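PDB 5DL8: benzoate transport porin BenP from Acinetobacter baumannii AB307-0294, which probably forms an OprD-family channel across the outer membrane through which small molecules such as benzoate may pass into the periplasm. Local coordinates for residues Ser49-Ser60 with Ala78-Ser89. Residues are numbered along the deposited sequence; the frame is centred on the assembly and turned at random.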
ATOM      1  N   SER A  49      13.644   0.275 -14.348  1.00 25.03           N
ATOM      2  CA  SER A  49      13.151   0.198 -15.729  1.00 25.70           C
ATOM      3  C   SER A  49      12.342   1.491 -16.104  1.00 26.87           C
ATOM      4  O   SER A  49      11.987   2.360 -15.224  1.00 25.71           O
ATOM      5  CB  SER A  49      12.188  -0.995 -15.844  1.00 25.55           C
ATOM      6  OG  SER A  49      11.136  -0.885 -14.847  1.00 22.73           O
ATOM      7  N   TRP A  50      12.022   1.494 -17.394  1.00 27.66           N
ATOM      8  CA  TRP A  50      11.198   2.423 -18.104  1.00 29.17           C
ATOM      9  C   TRP A  50      10.196   1.508 -18.722  1.00 27.69           C
ATOM     10  O   TRP A  50      10.563   0.555 -19.479  1.00 28.25           O
ATOM     11  CB  TRP A  50      11.987   3.188 -19.262  1.00 33.19           C
ATOM     12  CG  TRP A  50      11.208   4.324 -19.850  1.00 36.62           C
ATOM     13  CD1 TRP A  50      10.307   5.135 -19.173  1.00 36.90           C
ATOM     14  CD2 TRP A  50      11.177   4.736 -21.205  1.00 38.91           C
ATOM     15  NE1 TRP A  50       9.758   6.024 -20.024  1.00 38.76           N
ATOM     16  CE2 TRP A  50      10.266   5.805 -21.282  1.00 40.66           C
ATOM     17  CE3 TRP A  50      11.840   4.310 -22.363  1.00 43.89           C
ATOM     18  CZ2 TRP A  50      10.005   6.485 -22.454  1.00 42.86           C
ATOM     19  CZ3 TRP A  50      11.556   4.944 -23.592  1.00 46.31           C
ATOM     20  CH2 TRP A  50      10.616   6.039 -23.616  1.00 47.67           C
ATOM     21  N   SER A  51       8.933   1.828 -18.460  1.00 25.33           N
ATOM     22  CA  SER A  51       7.821   1.045 -19.006  1.00 24.79           C
ATOM     23  C   SER A  51       6.615   1.891 -19.361  1.00 23.32           C
ATOM     24  O   SER A  51       6.453   2.986 -18.763  1.00 22.80           O
ATOM     25  CB  SER A  51       7.452  -0.113 -18.063  1.00 23.29           C
ATOM     26  OG  SER A  51       7.113   0.330 -16.781  1.00 22.97           O
ATOM     27  N   GLN A  52       5.821   1.375 -20.318  1.00 24.14           N
ATOM     28  CA  GLN A  52       4.508   1.955 -20.680  1.00 26.90           C
ATOM     29  C   GLN A  52       3.434   0.920 -20.451  1.00 26.78           C
ATOM     30  O   GLN A  52       3.634  -0.238 -20.869  1.00 26.48           O
ATOM     31  CB  GLN A  52       4.442   2.393 -22.142  1.00 30.01           C
ATOM     32  CG  GLN A  52       3.125   2.944 -22.589  1.00 32.88           C
ATOM     33  CD  GLN A  52       2.833   4.284 -21.882  1.00 34.05           C
ATOM     34  OE1 GLN A  52       3.670   5.199 -21.866  1.00 36.82           O
ATOM     35  NE2 GLN A  52       1.673   4.394 -21.282  1.00 34.30           N
ATOM     36  N   ALA A  53       2.334   1.344 -19.777  1.00 25.54           N
ATOM     37  CA  ALA A  53       1.226   0.457 -19.422  1.00 25.36           C
ATOM     38  C   ALA A  53      -0.106   1.050 -19.869  1.00 25.81           C
ATOM     39  O   ALA A  53      -0.229   2.275 -20.030  1.00 26.12           O
ATOM     40  CB  ALA A  53       1.183   0.216 -17.902  1.00 23.81           C
ATOM     41  N   ALA A  54      -1.060   0.155 -20.129  1.00 26.30           N
ATOM     42  CA  ALA A  54      -2.466   0.465 -20.374  1.00 27.69           C
ATOM     43  C   ALA A  54      -3.316  -0.540 -19.534  1.00 27.19           C
ATOM     44  O   ALA A  54      -2.959  -1.699 -19.434  1.00 24.80           O
ATOM     45  CB  ALA A  54      -2.849   0.367 -21.829  1.00 28.94           C
ATOM     46  N   SER A  55      -4.386  -0.013 -18.921  1.00 28.41           N
ATOM     47  CA  SER A  55      -5.227  -0.776 -18.029  1.00 29.97           C
ATOM     48  C   SER A  55      -6.671  -0.378 -18.093  1.00 32.19           C
ATOM     49  O   SER A  55      -6.990   0.775 -18.381  1.00 35.12           O
ATOM     50  CB  SER A  55      -4.789  -0.595 -16.581  1.00 29.54           C
ATOM     51  OG  SER A  55      -3.453  -0.980 -16.377  1.00 27.57           O
ATOM     52  N   LEU A  56      -7.522  -1.339 -17.785  1.00 31.64           N
ATOM     53  CA  LEU A  56      -8.949  -1.114 -17.718  1.00 32.70           C
ATOM     54  C   LEU A  56      -9.596  -1.868 -16.516  1.00 32.09           C
ATOM     55  O   LEU A  56      -9.227  -3.024 -16.231  1.00 32.26           O
ATOM     56  CB  LEU A  56      -9.561  -1.592 -19.042  1.00 33.92           C
ATOM     57  CG  LEU A  56     -11.061  -1.314 -19.234  1.00 34.33           C
ATOM     58  CD1 LEU A  56     -11.299   0.175 -19.170  1.00 34.54           C
ATOM     59  CD2 LEU A  56     -11.531  -1.937 -20.523  1.00 36.64           C
ATOM     60  N   PHE A  57     -10.446  -1.158 -15.794  1.00 32.11           N
ATOM     61  CA  PHE A  57     -11.113  -1.642 -14.556  1.00 34.07           C
ATOM     62  C   PHE A  57     -12.638  -1.396 -14.680  1.00 35.34           C
ATOM     63  O   PHE A  57     -13.110  -0.313 -15.064  1.00 35.59           O
ATOM     64  CB  PHE A  57     -10.615  -0.933 -13.263  1.00 33.35           C
ATOM     65  CG  PHE A  57      -9.130  -0.995 -13.094  1.00 33.20           C
ATOM     66  CD1 PHE A  57      -8.316  -0.007 -13.666  1.00 32.42           C
ATOM     67  CD2 PHE A  57      -8.529  -2.065 -12.451  1.00 32.81           C
ATOM     68  CE1 PHE A  57      -6.936  -0.074 -13.560  1.00 30.67           C
ATOM     69  CE2 PHE A  57      -7.148  -2.126 -12.307  1.00 31.73           C
ATOM     70  CZ  PHE A  57      -6.348  -1.165 -12.902  1.00 31.91           C
ATOM     71  N   TYR A  58     -13.384  -2.432 -14.379  1.00 35.75           N
ATOM     72  CA  TYR A  58     -14.799  -2.428 -14.495  1.00 37.90           C
ATOM     73  C   TYR A  58     -15.415  -2.879 -13.174  1.00 39.50           C
ATOM     74  O   TYR A  58     -14.973  -3.908 -12.576  1.00 38.62           O
ATOM     75  CB  TYR A  58     -15.214  -3.350 -15.604  1.00 38.27           C
ATOM     76  CG  TYR A  58     -16.723  -3.565 -15.643  1.00 41.29           C
ATOM     77  CD1 TYR A  58     -17.603  -2.555 -16.115  1.00 42.37           C
ATOM     78  CD2 TYR A  58     -17.287  -4.790 -15.203  1.00 42.35           C
ATOM     79  CE1 TYR A  58     -18.978  -2.789 -16.142  1.00 44.35           C
ATOM     80  CE2 TYR A  58     -18.628  -5.015 -15.266  1.00 44.13           C
ATOM     81  CZ  TYR A  58     -19.450  -4.026 -15.727  1.00 45.05           C
ATOM     82  OH  TYR A  58     -20.748  -4.296 -15.709  1.00 46.78           O
ATOM     83  N   LYS A  59     -16.414  -2.103 -12.737  1.00 41.76           N
ATOM     84  CA  LYS A  59     -17.234  -2.456 -11.601  1.00 45.17           C
ATOM     85  C   LYS A  59     -18.660  -2.256 -11.836  1.00 45.69           C
ATOM     86  O   LYS A  59     -19.126  -1.103 -11.835  1.00 46.65           O
ATOM     87  CB  LYS A  59     -16.965  -1.528 -10.462  1.00 48.18           C
ATOM     88  CG  LYS A  59     -15.555  -1.533  -9.982  1.00 48.93           C
ATOM     89  CD  LYS A  59     -15.407  -0.579  -8.814  1.00 50.98           C
ATOM     90  CE  LYS A  59     -16.384  -0.984  -7.735  1.00 54.82           C
ATOM     91  NZ  LYS A  59     -15.876  -0.421  -6.464  1.00 58.52           N
ATOM     92  N   SER A  60     -19.394  -3.341 -11.924  1.00 45.73           N
ATOM     93  CA  SER A  60     -20.823  -3.218 -12.129  1.00 47.46           C
ATOM     94  C   SER A  60     -21.596  -2.535 -10.990  1.00 48.11           C
ATOM     95  O   SER A  60     -21.251  -2.603  -9.816  1.00 46.53           O
ATOM     96  CB  SER A  60     -21.487  -4.563 -12.456  1.00 49.50           C
ATOM     97  OG  SER A  60     -21.703  -5.337 -11.297  1.00 50.26           O
ATOM     98  N   ALA A  78     -20.769  -7.952 -10.759  1.00 40.13           N
ATOM     99  CA  ALA A  78     -19.448  -8.459 -11.090  1.00 39.64           C
ATOM    100  C   ALA A  78     -18.456  -7.331 -11.375  1.00 38.18           C
ATOM    101  O   ALA A  78     -18.851  -6.192 -11.793  1.00 38.57           O
ATOM    102  CB  ALA A  78     -19.521  -9.393 -12.280  1.00 39.85           C
ATOM    103  N   ASP A  79     -17.199  -7.651 -11.110  1.00 35.19           N
ATOM    104  CA  ASP A  79     -16.137  -6.759 -11.427  1.00 34.30           C
ATOM    105  C   ASP A  79     -15.126  -7.516 -12.298  1.00 34.15           C
ATOM    106  O   ASP A  79     -15.104  -8.740 -12.338  1.00 34.58           O
ATOM    107  CB  ASP A  79     -15.368  -6.315 -10.202  1.00 33.34           C
ATOM    108  CG  ASP A  79     -16.204  -5.552  -9.140  1.00 32.80           C
ATOM    109  OD1 ASP A  79     -17.187  -4.886  -9.372  1.00 33.65           O
ATOM    110  OD2 ASP A  79     -15.718  -5.539  -8.041  1.00 32.73           O
ATOM    111  N   ALA A  80     -14.244  -6.760 -12.929  1.00 33.75           N
ATOM    112  CA  ALA A  80     -13.139  -7.353 -13.708  1.00 33.69           C
ATOM    113  C   ALA A  80     -12.048  -6.324 -14.030  1.00 32.40           C
ATOM    114  O   ALA A  80     -12.288  -5.117 -14.015  1.00 31.13           O
ATOM    115  CB  ALA A  80     -13.689  -7.976 -14.966  1.00 34.97           C
ATOM    116  N   SER A  81     -10.846  -6.820 -14.311  1.00 31.35           N
ATOM    117  CA  SER A  81      -9.695  -5.940 -14.546  1.00 30.02           C
ATOM    118  C   SER A  81      -8.744  -6.555 -15.571  1.00 30.53           C
ATOM    119  O   SER A  81      -8.689  -7.781 -15.704  1.00 29.97           O
ATOM    120  CB  SER A  81      -8.941  -5.673 -13.205  1.00 28.46           C
ATOM    121  OG  SER A  81      -8.264  -6.825 -12.714  1.00 27.01           O
ATOM    122  N   VAL A  82      -7.947  -5.692 -16.227  1.00 30.33           N
ATOM    123  CA  VAL A  82      -6.863  -6.103 -17.067  1.00 29.40           C
ATOM    124  C   VAL A  82      -5.834  -4.992 -17.029  1.00 28.41           C
ATOM    125  O   VAL A  82      -6.182  -3.783 -16.986  1.00 27.83           O
ATOM    126  CB  VAL A  82      -7.378  -6.417 -18.502  1.00 32.41           C
ATOM    127  CG1 VAL A  82      -8.000  -5.157 -19.148  1.00 33.95           C
ATOM    128  CG2 VAL A  82      -6.247  -6.964 -19.395  1.00 32.29           C
ATOM    129  N   GLN A  83      -4.566  -5.375 -16.888  1.00 27.91           N
ATOM    130  CA  GLN A  83      -3.448  -4.411 -16.840  1.00 26.76           C
ATOM    131  C   GLN A  83      -2.287  -4.993 -17.606  1.00 27.36           C
ATOM    132  O   GLN A  83      -1.966  -6.173 -17.476  1.00 27.98           O
ATOM    133  CB  GLN A  83      -2.988  -4.153 -15.399  1.00 26.10           C
ATOM    134  CG  GLN A  83      -4.035  -3.855 -14.296  1.00 24.33           C
ATOM    135  CD  GLN A  83      -3.391  -3.825 -12.910  1.00 23.08           C
ATOM    136  OE1 GLN A  83      -2.564  -2.952 -12.551  1.00 21.33           O
ATOM    137  NE2 GLN A  83      -3.695  -4.878 -12.137  1.00 23.02           N
ATOM    138  N   TYR A  84      -1.664  -4.167 -18.433  1.00 28.90           N
ATOM    139  CA  TYR A  84      -0.632  -4.608 -19.359  1.00 28.93           C
ATOM    140  C   TYR A  84       0.434  -3.572 -19.450  1.00 28.01           C
ATOM    141  O   TYR A  84       0.109  -2.406 -19.704  1.00 27.64           O
ATOM    142  CB  TYR A  84      -1.223  -4.800 -20.723  1.00 30.55           C
ATOM    143  CG  TYR A  84      -0.214  -5.227 -21.725  1.00 33.43           C
ATOM    144  CD1 TYR A  84       0.445  -6.485 -21.586  1.00 34.97           C
ATOM    145  CD2 TYR A  84       0.107  -4.417 -22.841  1.00 36.42           C
ATOM    146  CE1 TYR A  84       1.371  -6.919 -22.520  1.00 36.49           C
ATOM    147  CE2 TYR A  84       1.029  -4.869 -23.792  1.00 37.92           C
ATOM    148  CZ  TYR A  84       1.636  -6.124 -23.625  1.00 37.48           C
ATOM    149  OH  TYR A  84       2.632  -6.519 -24.461  1.00 39.52           O
ATOM    150  N   ALA A  85       1.700  -3.988 -19.253  1.00 25.88           N
ATOM    151  CA  ALA A  85       2.851  -3.108 -19.376  1.00 24.96           C
ATOM    152  C   ALA A  85       3.928  -3.728 -20.322  1.00 27.79           C
ATOM    153  O   ALA A  85       4.165  -4.928 -20.313  1.00 26.73           O
ATOM    154  CB  ALA A  85       3.485  -2.879 -18.054  1.00 23.60           C
ATOM    155  N   VAL A  86       4.571  -2.858 -21.118  1.00 29.01           N
ATOM    156  CA  VAL A  86       5.749  -3.186 -21.911  1.00 29.69           C
ATOM    157  C   VAL A  86       6.999  -2.512 -21.395  1.00 27.33           C
ATOM    158  O   VAL A  86       6.977  -1.289 -21.143  1.00 25.43           O
ATOM    159  CB  VAL A  86       5.534  -2.696 -23.349  1.00 33.04           C
ATOM    160  CG1 VAL A  86       6.750  -2.962 -24.255  1.00 34.91           C
ATOM    161  CG2 VAL A  86       4.401  -3.507 -23.924  1.00 35.67           C
ATOM    162  N   ARG A  87       8.081  -3.297 -21.216  1.00 25.61           N
ATOM    163  CA  ARG A  87       9.375  -2.702 -20.926  1.00 25.22           C
ATOM    164  C   ARG A  87       9.956  -1.927 -22.138  1.00 27.25           C
ATOM    165  O   ARG A  87      10.053  -2.441 -23.228  1.00 29.10           O
ATOM    166  CB  ARG A  87      10.409  -3.736 -20.510  1.00 24.60           C
ATOM    167  CG  ARG A  87      11.720  -3.077 -20.101  1.00 24.36           C
ATOM    168  CD  ARG A  87      12.622  -3.970 -19.212  1.00 25.29           C
ATOM    169  NE  ARG A  87      12.769  -5.284 -19.680  1.00 25.19           N
ATOM    170  CZ  ARG A  87      13.533  -5.646 -20.766  1.00 27.17           C
ATOM    171  NH1 ARG A  87      14.245  -4.773 -21.488  1.00 28.32           N
ATOM    172  NH2 ARG A  87      13.598  -6.924 -21.141  1.00 26.05           N
ATOM    173  N   LEU A  88      10.420  -0.719 -21.927  1.00 28.88           N
ATOM    174  CA  LEU A  88      11.064   0.053 -22.991  1.00 30.43           C
ATOM    175  C   LEU A  88      12.553   0.204 -22.886  1.00 28.27           C
ATOM    176  O   LEU A  88      13.217   0.465 -23.918  1.00 29.18           O
ATOM    177  CB  LEU A  88      10.472   1.508 -23.014  1.00 32.23           C
ATOM    178  CG  LEU A  88       8.953   1.700 -23.154  1.00 34.71           C
ATOM    179  CD1 LEU A  88       8.514   3.149 -22.768  1.00 35.90           C
ATOM    180  CD2 LEU A  88       8.529   1.379 -24.580  1.00 36.35           C
ATOM    181  N   SER A  89      13.071   0.229 -21.680  1.00 26.43           N
ATOM    182  CA  SER A  89      14.480   0.378 -21.466  1.00 25.72           C
ATOM    183  C   SER A  89      15.140  -0.977 -21.802  1.00 27.25           C
ATOM    184  O   SER A  89      14.492  -2.017 -21.933  1.00 26.69           O
ATOM    185  CB  SER A  89      14.777   0.728 -19.994  1.00 25.39           C
ATOM    186  OG  SER A  89      14.208  -0.221 -19.144  1.00 25.07           O
TER
HETATM  187  O   HOH W   1      -2.504  -0.551 -13.789  1.00 25.37           O
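At Trp50 the indole ring takes the CD1 methyl of Leu88 over one face: the methyl lies 3.3 Å from the centroid of the six-membered ring and 5° off its normal, a CH-pi contact. CG stands anti to the backbone N (chi1 -170°), beside Trp50's own carbonyl carbon, and NE1 hydrogen-bonds Asn32 OD1. The Trp50 backbone grips the chain beyond the opposite strand: its O accepts Leu88 N at 2.8 Å and, weakly, Ser89 N, while its N reaches Ser89 OG. From Gln52 the strands run antiparallel, with paired backbone bonds at Gln52-Val86, Ala54-Tyr84, Leu56-Val82 and Tyr58-Ala80. Between them, at the non-hydrogen-bonded pairs, Ala53 CB meets Ala85 CB at 3.9 Å, two small side chains on the face that also carries Ser55 and Gln83. There a water lies 2.8 Å from Ser55 OG and donates to Gln83 OE1 at 2.7 Å, tying the two side chains together; OE1 also accepts Leu149 N. On the other face Leu56 CB packs against Val82 CG1. The Phe57 ring swings over the partner strand, its CZ 3.8 Å from Gln83 CG and its CD2 beside Ser81 CB; ring and Gln83 amide planes stand 52° apart. Lys59 and Asp79 run side by side without their charged atoms touching; Asp79 OD1 makes its salt bridge with Lys120. At Ser60 the hydroxyl takes over the acceptor role, OG receiving Ala78 N at 2.8 Å, as Ser60 N bonds Ala78 O. This is neighbouring-strand pairing in the wall of an OprD-type beta-barrel: strand 25-39 continues the bonding beyond 49-59, and strand 107-123 flanks 78-87.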